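Local coordinates for protein cytidine deaminase (Mycobacterium leprae, PDB 3R2N) that probably catalyses the zinc-dependent hydrolytic deamination of cytidine to uridine in pyrimidine salvage, working as a homotetramer, at residues D[8-21]-D[77-89]. Numbering follows the deposited sequence.
Sequences VNWDTLQKAAVAAR and LVAVYCVDGNGDS
Gln14 of helix 10-21 lies over Tyr81 of strand 77-83: its CB sits above one face of the phenol ring, 3.7 Å from the centroid, in a CH-pi contact. Beyond CB the chain bends at chi2 (85°), until NE2 donates to Gly87 O (2.8 Å, N-H...O 155°) within the planes of both amide and carbonyl. A glutamine suits this place, having methylene for the ring and an N-H for the turn.

Ala17, with a single methyl, lets the helix backbone come against the strand, its O 3.5 Å from Val83 CG2. Ala79 leaves room for both methyls of Val8 and for Trp10 CH2 (3.7 Å from its CB). The indole, with Val8 CG1 over its centre, turns an edge to Val80 O. Leu13 lays CB against Tyr81 CB and points CD1 at Ala79.

Farther along, Arg21 is long enough to bring NE and NH2 to Asp84 O, two weak bonds of 3.1 Å each. That carbonyl also accepts from Gly87 N in a type I turn, which Asp84 OD1 steadies by accepting Asn86 N and Asp88 N from opposite faces. Gly87 ends the turn at positive phi (82°), its CA close to Val18 CG2.

In this cytidine deaminase fold helix 10-21 packs on one face of the mixed sheet and helix 61-71 on the other, where Val80 meets Met65. Apolar contacts thus seat the helix, while one well-formed bond from Gln14, in its first half, and a weak pair from Arg21 reach the turn after the strand.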
loop_
_atom_site.group_PDB
_atom_site.type_symbol
_atom_site.label_atom_id
_atom_site.label_comp_id
_atom_site.label_asym_id
_atom_site.label_seq_id
_atom_site.Cartn_x
_atom_site.Cartn_y
_atom_site.Cartn_z
ATOM N N VAL D 8 -7.988 15.501 -27.153
ATOM C CA VAL D 8 -8.545 15.267 -25.828
ATOM C C VAL D 8 -9.334 16.501 -25.401
ATOM O O VAL D 8 -8.817 17.630 -25.475
ATOM C CB VAL D 8 -7.465 14.873 -24.791
ATOM C CG1 VAL D 8 -8.038 14.896 -23.383
ATOM C CG2 VAL D 8 -6.913 13.484 -25.104
ATOM N N ASN D 9 -10.594 16.274 -25.023
ATOM C CA ASN D 9 -11.432 17.312 -24.423
ATOM C C ASN D 9 -11.258 17.328 -22.914
ATOM O O ASN D 9 -11.861 16.536 -22.197
ATOM C CB ASN D 9 -12.916 17.145 -24.780
ATOM C CG ASN D 9 -13.744 18.391 -24.444
ATOM O OD1 ASN D 9 -13.569 19.018 -23.392
ATOM N ND2 ASN D 9 -14.655 18.752 -25.346
ATOM N N TRP D 10 -10.434 18.248 -22.437
ATOM C CA TRP D 10 -10.084 18.290 -21.026
ATOM C C TRP D 10 -11.224 18.803 -20.142
ATOM O O TRP D 10 -11.358 18.381 -18.999
ATOM C CB TRP D 10 -8.796 19.085 -20.832
ATOM C CG TRP D 10 -7.607 18.464 -21.514
ATOM C CD1 TRP D 10 -7.076 18.824 -22.725
ATOM C CD2 TRP D 10 -6.791 17.380 -21.022
ATOM N NE1 TRP D 10 -5.978 18.040 -23.011
ATOM C CE2 TRP D 10 -5.785 17.141 -21.989
ATOM C CE3 TRP D 10 -6.811 16.595 -19.855
ATOM C CZ2 TRP D 10 -4.804 16.153 -21.832
ATOM C CZ3 TRP D 10 -5.839 15.610 -19.694
ATOM C CH2 TRP D 10 -4.841 15.401 -20.686
ATOM N N ASP D 11 -12.041 19.704 -20.683
ATOM C CA ASP D 11 -13.323 20.075 -20.077
ATOM C C ASP D 11 -14.183 18.865 -19.679
ATOM O O ASP D 11 -14.720 18.801 -18.564
ATOM C CB ASP D 11 -14.122 20.934 -21.056
ATOM C CG ASP D 11 -14.235 22.371 -20.609
ATOM O OD1 ASP D 11 -15.019 22.621 -19.648
ATOM O OD2 ASP D 11 -13.555 23.239 -21.221
ATOM N N THR D 12 -14.338 17.921 -20.601
ATOM C CA THR D 12 -15.184 16.764 -20.346
ATOM C C THR D 12 -14.631 15.973 -19.181
ATOM O O THR D 12 -15.359 15.652 -18.248
ATOM C CB THR D 12 -15.304 15.894 -21.573
ATOM O OG1 THR D 12 -15.997 16.633 -22.572
ATOM C CG2 THR D 12 -16.081 14.630 -21.277
ATOM N N LEU D 13 -13.334 15.693 -19.223
ATOM C CA LEU D 13 -12.663 15.003 -18.117
ATOM C C LEU D 13 -12.819 15.736 -16.762
ATOM O O LEU D 13 -13.086 15.101 -15.739
ATOM C CB LEU D 13 -11.195 14.759 -18.459
ATOM C CG LEU D 13 -10.922 13.810 -19.625
ATOM C CD1 LEU D 13 -9.426 13.618 -19.791
ATOM C CD2 LEU D 13 -11.622 12.456 -19.435
ATOM N N GLN D 14 -12.714 17.070 -16.770
ATOM C CA GLN D 14 -12.775 17.865 -15.530
ATOM C C GLN D 14 -14.165 17.819 -14.888
ATOM O O GLN D 14 -14.304 17.568 -13.661
ATOM C CB GLN D 14 -12.223 19.284 -15.766
ATOM C CG GLN D 14 -13.133 20.458 -15.452
ATOM C CD GLN D 14 -13.106 20.865 -14.010
ATOM O OE1 GLN D 14 -14.150 21.129 -13.412
ATOM N NE2 GLN D 14 -11.913 20.928 -13.433
ATOM N N LYS D 15 -15.187 17.996 -15.724
ATOM C CA LYS D 15 -16.591 17.866 -15.309
ATOM C C LYS D 15 -16.896 16.454 -14.808
ATOM O O LYS D 15 -17.577 16.296 -13.800
ATOM C CB LYS D 15 -17.550 18.252 -16.436
ATOM C CG LYS D 15 -17.661 19.769 -16.652
ATOM C CD LYS D 15 -18.336 20.086 -17.985
ATOM C CE LYS D 15 -17.750 21.338 -18.611
ATOM N NZ LYS D 15 -18.589 22.584 -18.453
ATOM N N ALA D 16 -16.396 15.442 -15.513
ATOM C CA ALA D 16 -16.627 14.033 -15.117
ATOM C C ALA D 16 -15.992 13.717 -13.773
ATOM O O ALA D 16 -16.587 13.014 -12.958
ATOM C CB ALA D 16 -16.118 13.083 -16.170
ATOM N N ALA D 17 -14.791 14.252 -13.546
ATOM C CA ALA D 17 -14.082 14.074 -12.275
ATOM C C ALA D 17 -14.741 14.828 -11.116
ATOM O O ALA D 17 -14.774 14.330 -10.002
ATOM C CB ALA D 17 -12.594 14.464 -12.409
ATOM N N VAL D 18 -15.246 16.034 -11.368
ATOM C CA VAL D 18 -16.010 16.775 -10.361
ATOM C C VAL D 18 -17.229 15.945 -9.996
ATOM O O VAL D 18 -17.518 15.749 -8.810
ATOM C CB VAL D 18 -16.444 18.173 -10.888
ATOM C CG1 VAL D 18 -17.660 18.724 -10.100
ATOM C CG2 VAL D 18 -15.261 19.130 -10.862
ATOM N N ALA D 19 -17.918 15.431 -11.017
ATOM C CA ALA D 19 -19.111 14.623 -10.807
ATOM C C ALA D 19 -18.812 13.379 -9.962
ATOM O O ALA D 19 -19.508 13.117 -8.963
ATOM C CB ALA D 19 -19.731 14.230 -12.162
ATOM N N ALA D 20 -17.774 12.626 -10.325
ATOM C CA ALA D 20 -17.473 11.381 -9.594
ATOM C C ALA D 20 -17.107 11.676 -8.125
ATOM O O ALA D 20 -17.398 10.877 -7.225
ATOM C CB ALA D 20 -16.351 10.576 -10.287
ATOM N N ARG D 21 -16.514 12.850 -7.900
ATOM C CA ARG D 21 -16.028 13.276 -6.586
ATOM C C ARG D 21 -17.144 13.274 -5.517
ATOM O O ARG D 21 -16.869 13.085 -4.328
ATOM C CB ARG D 21 -15.352 14.648 -6.693
ATOM C CG ARG D 21 -14.590 15.091 -5.445
ATOM C CD ARG D 21 -15.071 16.465 -5.007
ATOM N NE ARG D 21 -14.612 17.492 -5.932
ATOM C CZ ARG D 21 -15.316 18.548 -6.300
ATOM N NH1 ARG D 21 -16.541 18.731 -5.831
ATOM N NH2 ARG D 21 -14.790 19.421 -7.148
ATOM N N LEU D 77 -4.799 3.610 -20.850
ATOM C CA LEU D 77 -5.185 4.983 -20.535
ATOM C C LEU D 77 -4.562 5.944 -21.512
ATOM O O LEU D 77 -3.423 5.771 -21.932
ATOM C CB LEU D 77 -4.767 5.356 -19.110
ATOM C CG LEU D 77 -5.538 4.716 -17.953
ATOM C CD1 LEU D 77 -4.850 5.069 -16.682
ATOM C CD2 LEU D 77 -6.978 5.187 -17.909
ATOM N N VAL D 78 -5.302 6.971 -21.877
ATOM C CA VAL D 78 -4.794 7.921 -22.839
ATOM C C VAL D 78 -4.720 9.358 -22.282
ATOM O O VAL D 78 -3.788 10.103 -22.588
ATOM C CB VAL D 78 -5.602 7.761 -24.152
ATOM C CG1 VAL D 78 -5.926 9.070 -24.805
ATOM C CG2 VAL D 78 -4.862 6.808 -25.093
ATOM N N ALA D 79 -5.679 9.738 -21.437
ATOM C CA ALA D 79 -5.648 11.059 -20.815
ATOM C C ALA D 79 -6.331 11.014 -19.458
ATOM O O ALA D 79 -7.364 10.360 -19.310
ATOM C CB ALA D 79 -6.298 12.111 -21.719
ATOM N N VAL D 80 -5.764 11.717 -18.479
ATOM C CA VAL D 80 -6.270 11.668 -17.102
ATOM C C VAL D 80 -6.313 13.065 -16.474
ATOM O O VAL D 80 -5.371 13.859 -16.636
ATOM C CB VAL D 80 -5.397 10.737 -16.212
ATOM C CG1 VAL D 80 -5.866 10.749 -14.779
ATOM C CG2 VAL D 80 -5.419 9.341 -16.735
ATOM N N TYR D 81 -7.399 13.341 -15.745
ATOM C CA TYR D 81 -7.601 14.614 -15.056
ATOM C C TYR D 81 -8.077 14.329 -13.618
ATOM O O TYR D 81 -9.197 13.825 -13.415
ATOM C CB TYR D 81 -8.669 15.428 -15.806
ATOM C CG TYR D 81 -8.652 16.941 -15.594
ATOM C CD1 TYR D 81 -8.933 17.807 -16.640
ATOM C CD2 TYR D 81 -8.388 17.503 -14.345
ATOM C CE1 TYR D 81 -8.917 19.208 -16.452
ATOM C CE2 TYR D 81 -8.391 18.893 -14.148
ATOM C CZ TYR D 81 -8.643 19.726 -15.201
ATOM O OH TYR D 81 -8.625 21.081 -14.990
ATOM N N CYS D 82 -7.225 14.641 -12.639
ATOM C CA CYS D 82 -7.553 14.443 -11.229
ATOM C C CYS D 82 -7.960 15.776 -10.577
ATOM O O CYS D 82 -7.371 16.842 -10.862
ATOM C CB CYS D 82 -6.346 13.817 -10.533
ATOM S SG CYS D 82 -6.569 13.210 -8.870
ATOM N N VAL D 83 -8.977 15.725 -9.716
ATOM C CA VAL D 83 -9.502 16.949 -9.103
ATOM C C VAL D 83 -9.605 16.938 -7.584
ATOM O O VAL D 83 -9.841 15.881 -6.955
ATOM C CB VAL D 83 -10.900 17.321 -9.641
ATOM C CG1 VAL D 83 -10.844 17.701 -11.167
ATOM C CG2 VAL D 83 -11.913 16.224 -9.291
ATOM N N ASP D 84 -9.435 18.117 -6.988
ATOM C CA ASP D 84 -9.656 18.254 -5.560
ATOM C C ASP D 84 -11.064 18.819 -5.293
ATOM O O ASP D 84 -11.869 18.948 -6.226
ATOM C CB ASP D 84 -8.561 19.103 -4.920
ATOM C CG ASP D 84 -8.600 20.565 -5.375
ATOM O OD1 ASP D 84 -9.640 21.032 -5.897
ATOM O OD2 ASP D 84 -7.574 21.245 -5.211
ATOM N N GLY D 85 -11.352 19.159 -4.033
ATOM C CA GLY D 85 -12.665 19.671 -3.622
ATOM C C GLY D 85 -13.130 20.963 -4.291
ATOM O O GLY D 85 -14.323 21.270 -4.266
ATOM N N ASN D 86 -12.202 21.716 -4.890
ATOM C CA ASN D 86 -12.551 22.949 -5.620
ATOM C C ASN D 86 -12.639 22.724 -7.118
ATOM O O ASN D 86 -12.968 23.653 -7.876
ATOM C CB ASN D 86 -11.580 24.098 -5.312
ATOM C CG ASN D 86 -11.556 24.458 -3.830
ATOM O OD1 ASN D 86 -12.581 24.372 -3.128
ATOM N ND2 ASN D 86 -10.377 24.850 -3.336
ATOM N N GLY D 87 -12.352 21.489 -7.535
ATOM C CA GLY D 87 -12.351 21.148 -8.948
ATOM C C GLY D 87 -11.069 21.538 -9.658
ATOM O O GLY D 87 -10.974 21.446 -10.880
ATOM N N ASP D 88 -10.075 21.965 -8.889
ATOM C CA ASP D 88 -8.778 22.318 -9.435
ATOM C C ASP D 88 -7.949 21.060 -9.735
ATOM O O ASP D 88 -8.138 19.985 -9.120
ATOM C CB ASP D 88 -8.049 23.283 -8.488
ATOM C CG ASP D 88 -8.611 24.742 -8.570
ATOM O OD1 ASP D 88 -8.851 25.240 -9.699
ATOM O OD2 ASP D 88 -8.813 25.386 -7.511
ATOM N N SER D 89 -7.060 21.202 -10.708
ATOM C CA SER D 89 -6.188 20.134 -11.131
ATOM C C SER D 89 -5.330 19.614 -9.978
ATOM O O SER D 89 -4.837 20.398 -9.176
ATOM C CB SER D 89 -5.273 20.647 -12.222
ATOM O OG SER D 89 -4.563 19.551 -12.734
#